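Local coordinates for glutathione peroxidase-like protein (Trypanosoma brucei, PDB 3DWV) that probably reduces hydroperoxides as a glutathione peroxidase-type enzyme that depends on tryparedoxin, and forms an internal disulfide in its oxidized state, at residues H127-Y130 with E131-K135; T69-Y72 with N73-S77. The protein carries 1 engineered substitution. All blocks are in the same frame, centred on the assembly; numbering follows the deposited sequence. Where two conformers were deposited one is given.

Contact 1. Residues H127-Y130 with E131-K135; sequences HPLY and EYMKK
Met133 lays its methyl CE over the centre of the Tyr130 ring, 3.6 Å from the ring centroid, a CH-pi contact with SD farther out above the same face. The bend at the last Met133 torsion (chi3 -54°) turns CE back toward the ring, and Leu129 CG flanks the methyl CE of Met133 at 4.2 Å. Beneath these side chains runs the first turn of helix 128-136. At the start of the helix Leu129 N has no acceptor in a preceding turn and is capped by His127 ND1 at 2.9 Å, nearly in the imidazole plane, while His127 NE2 reaches Glu30 O in a weak bond. The carbonyls of His127, Pro128, Leu129 and Tyr130 each take the amide four residues on, from Glu131 N to His127 O at 3.0 Å through to Lys134 N to Tyr130 O at 2.8 Å. Lys134 NZ forms a salt bridge with Glu131 OE2 (2.9 Å), and also bonds Val121 O and Asn122 OD1, so three oxygens hold the buried lysine's ammonium. Tyr130 and Met133 pack on Ile51 of strand 49-54 and Phe153 of strand 152-155, while Tyr132 meets the Phe29 ring and Pro161 of strand 161-165, seating the helix against the sheet.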
# COMPACT_ATOMS: atom_id res chain seq x y z
N HIS A 127 7.31 -4.52 8.64
CA HIS A 127 7.41 -3.11 9.03
C HIS A 127 6.27 -2.73 9.97
O HIS A 127 5.09 -3.06 9.72
CB HIS A 127 7.40 -2.23 7.78
CG HIS A 127 7.66 -0.76 8.04
ND1 HIS A 127 6.93 0.07 8.87
CD2 HIS A 127 8.61 0.04 7.49
CE1 HIS A 127 7.44 1.31 8.82
NE2 HIS A 127 8.48 1.30 7.97
N PRO A 128 6.55 -2.06 11.07
CA PRO A 128 5.47 -1.75 12.02
C PRO A 128 4.30 -1.00 11.42
O PRO A 128 3.18 -1.24 11.93
CB PRO A 128 6.17 -0.92 13.13
CG PRO A 128 7.61 -1.38 13.07
CD PRO A 128 7.87 -1.63 11.58
N LEU A 129 4.47 -0.18 10.40
CA LEU A 129 3.31 0.51 9.83
C LEU A 129 2.37 -0.54 9.26
O LEU A 129 1.15 -0.37 9.37
CB LEU A 129 3.73 1.54 8.77
CG LEU A 129 2.69 2.02 7.75
CD1 LEU A 129 1.83 3.16 8.28
CD2 LEU A 129 3.41 2.48 6.47
N TYR A 130 2.92 -1.59 8.64
CA TYR A 130 2.10 -2.66 8.08
C TYR A 130 1.44 -3.45 9.21
O TYR A 130 0.27 -3.85 9.17
CB TYR A 130 2.93 -3.53 7.08
CG TYR A 130 2.61 -2.99 5.70
CD1 TYR A 130 3.28 -1.89 5.19
CD2 TYR A 130 1.60 -3.57 4.95
CE1 TYR A 130 2.97 -1.38 3.95
CE2 TYR A 130 1.30 -3.04 3.70
CZ TYR A 130 1.98 -1.95 3.19
OH TYR A 130 1.69 -1.42 1.95
N GLU A 131 2.19 -3.75 10.28
CA GLU A 131 1.58 -4.45 11.42
C GLU A 131 0.42 -3.65 11.95
O GLU A 131 -0.64 -4.25 12.26
CB GLU A 131 2.67 -4.73 12.48
CG GLU A 131 3.63 -5.74 11.79
CD GLU A 131 2.95 -7.08 11.58
OE1 GLU A 131 3.13 -7.87 12.56
OE2 GLU A 131 2.28 -7.51 10.58
N TYR A 132 0.61 -2.34 12.00
CA TYR A 132 -0.55 -1.52 12.42
C TYR A 132 -1.71 -1.54 11.45
O TYR A 132 -2.88 -1.70 11.87
CB TYR A 132 -0.02 -0.08 12.63
CG TYR A 132 -1.13 0.95 12.82
CD1 TYR A 132 -1.92 0.99 13.97
CD2 TYR A 132 -1.35 1.90 11.83
CE1 TYR A 132 -2.92 1.96 14.12
CE2 TYR A 132 -2.34 2.85 11.95
CZ TYR A 132 -3.11 2.86 13.09
OH TYR A 132 -4.08 3.84 13.16
N MET A 133 -1.50 -1.32 10.14
CA MET A 133 -2.63 -1.27 9.20
C MET A 133 -3.31 -2.64 9.12
O MET A 133 -4.54 -2.73 9.07
CB MET A 133 -2.13 -0.85 7.80
CG MET A 133 -1.66 0.59 7.77
SD MET A 133 -1.29 1.18 6.09
CE MET A 133 -0.12 -0.01 5.44
N LYS A 134 -2.50 -3.72 9.13
CA LYS A 134 -3.07 -5.07 9.01
C LYS A 134 -3.92 -5.46 10.20
O LYS A 134 -4.94 -6.18 10.08
CB LYS A 134 -1.93 -6.10 8.85
CG LYS A 134 -1.22 -6.01 7.49
CD LYS A 134 0.20 -6.57 7.61
CE LYS A 134 0.23 -8.07 7.79
NZ LYS A 134 1.63 -8.58 7.93
N LYS A 135 -3.50 -5.01 11.40
CA LYS A 135 -4.33 -5.44 12.53
C LYS A 135 -5.52 -4.49 12.61
O LYS A 135 -6.60 -4.94 13.06
CB LYS A 135 -3.56 -5.53 13.83
CG LYS A 135 -3.07 -4.22 14.42
CD LYS A 135 -3.04 -4.33 15.95
CE LYS A 135 -2.50 -3.04 16.56
NZ LYS A 135 -1.18 -2.72 15.95

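Contact 2. Residues T69-Y72 with N73-S77; sequences TTLY and NKYKS. Unlike the reference sequence in segment 69-72: Thr70 (reference Ala).
Toward its C-terminal end, helix 64-75 of the beta-alpha-beta unit with strands 49-54 and 81-86 brings Tyr72 against Lys76, which lies in the 3-10 segment 76-77. Carbon CD of Lys76 lies over one face of the Tyr72 ring, offset toward its rim and 4.0 Å from the centroid in a CH-pi contact. The Lys76 chain leaves between its own N and carbonyl carbon (chi1 56°) and then runs extended past the phenol. Lys76 NZ donates to Asn73 OD1 at 3.0 Å and to a water at 2.9 Å, which also bonds Tyr72 OH. The Asn73 amide is held at both ends, since ND2 bonds Glu112 OE2. Alongside it, Thr69 CG2 comes within 3.5 Å of Asn73 ND2. On the buried side Leu71 CD2 touches Tyr75 CE2 at 3.9 Å, where both residues face helix 171-181; Tyr75 OH and Lys74 NZ share Glu175 OE2 there. The straighter backbone bonds of Asn73 and Lys74 give way to bent ones, Tyr75 N to Leu71 O (139°) and Lys76 N to Tyr72 O (143°), as the backbone turns into the 3-10 segment. Such a helix end leading into the next parallel strand belongs to the crossover connection of thioredoxin-like folds.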
# COMPACT_ATOMS: atom_id res chain seq x y z
N THR A 69 -3.35 4.13 -10.39
CA THR A 69 -2.91 5.28 -11.19
C THR A 69 -4.09 6.18 -11.53
O THR A 69 -4.03 7.42 -11.47
CB THR A 69 -2.21 4.77 -12.46
OG1 THR A 69 -1.00 4.04 -12.07
CG2 THR A 69 -1.83 5.91 -13.38
N THR A 70 -5.18 5.50 -11.93
CA THR A 70 -6.41 6.23 -12.19
C THR A 70 -6.84 7.08 -11.00
O THR A 70 -7.16 8.26 -11.19
CB THR A 70 -7.56 5.27 -12.52
OG1 THR A 70 -7.19 4.56 -13.72
CG2 THR A 70 -8.84 6.07 -12.76
N LEU A 71 -6.84 6.50 -9.78
CA LEU A 71 -7.31 7.27 -8.63
C LEU A 71 -6.34 8.39 -8.31
O LEU A 71 -6.76 9.53 -8.03
CB LEU A 71 -7.48 6.41 -7.39
CG LEU A 71 -8.60 5.36 -7.44
CD1 LEU A 71 -8.45 4.29 -6.37
CD2 LEU A 71 -9.93 6.07 -7.33
N TYR A 72 -5.06 8.10 -8.32
CA TYR A 72 -4.04 9.12 -8.12
C TYR A 72 -4.22 10.33 -9.02
O TYR A 72 -4.27 11.49 -8.60
CB TYR A 72 -2.67 8.47 -8.39
CG TYR A 72 -1.54 9.44 -8.14
CD1 TYR A 72 -1.28 9.94 -6.87
CD2 TYR A 72 -0.75 9.86 -9.20
CE1 TYR A 72 -0.25 10.83 -6.61
CE2 TYR A 72 0.29 10.76 -8.96
CZ TYR A 72 0.52 11.23 -7.69
OH TYR A 72 1.56 12.12 -7.53
N ASN A 73 -4.34 10.09 -10.34
CA ASN A 73 -4.42 11.20 -11.29
C ASN A 73 -5.76 11.91 -11.20
O ASN A 73 -5.84 13.13 -11.38
CB ASN A 73 -4.17 10.69 -12.72
CG ASN A 73 -2.71 10.34 -12.98
OD1 ASN A 73 -1.81 10.99 -12.41
ND2 ASN A 73 -2.52 9.34 -13.83
N LYS A 74 -6.83 11.17 -10.92
CA LYS A 74 -8.13 11.79 -10.77
C LYS A 74 -8.23 12.73 -9.59
O LYS A 74 -8.91 13.75 -9.70
CB LYS A 74 -9.16 10.66 -10.58
CG LYS A 74 -10.57 11.20 -10.51
CD LYS A 74 -11.48 10.46 -11.47
CE LYS A 74 -12.07 9.24 -10.79
NZ LYS A 74 -13.45 8.95 -11.32
N TYR A 75 -7.62 12.39 -8.46
CA TYR A 75 -7.91 13.04 -7.18
C TYR A 75 -6.71 13.72 -6.55
O TYR A 75 -6.90 14.42 -5.53
CB TYR A 75 -8.49 12.02 -6.17
CG TYR A 75 -9.85 11.51 -6.62
CD1 TYR A 75 -10.96 12.38 -6.61
CD2 TYR A 75 -10.05 10.20 -7.04
CE1 TYR A 75 -12.21 11.93 -7.01
CE2 TYR A 75 -11.32 9.75 -7.45
CZ TYR A 75 -12.39 10.64 -7.44
OH TYR A 75 -13.63 10.20 -7.85
N LYS A 76 -5.49 13.55 -7.11
CA LYS A 76 -4.38 14.28 -6.47
C LYS A 76 -4.63 15.79 -6.42
O LYS A 76 -4.10 16.51 -5.57
CB LYS A 76 -3.08 13.93 -7.18
CG LYS A 76 -3.09 14.21 -8.68
CD LYS A 76 -1.73 13.85 -9.29
CE LYS A 76 -1.71 14.24 -10.76
NZ LYS A 76 -0.58 13.49 -11.42
N SER A 77 -5.46 16.36 -7.30
CA SER A 77 -5.67 17.81 -7.26
C SER A 77 -6.51 18.19 -6.05
O SER A 77 -6.55 19.38 -5.66
CB SER A 77 -6.36 18.34 -8.52
OG SER A 77 -7.44 17.49 -8.88
O HOH W 1 1.84 13.74 -9.92

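How the contacts relate
From the N terminus, the chain runs through strand 49-54 into helix 64-75, where contact 2 takes in the C-terminal part of the helix and the 3-10 segment 76-77, ahead of strand 81-86. Contact 1 follows much later, at the start of helix 128-136, before the antiparallel strands 152-155 and 161-165. The two lie in series, neither nesting nor crossing, and each joins successive turns without closing a long loop. The centres of contact 1 and contact 2 are 25 Å apart, on opposite sides of the chain's centre. Contact 2 joins helix 171-181 to strand 81-86; contact 1 packs on strands 49-54, 152-155 and 161-165, matching the layered alpha-beta-alpha sandwich.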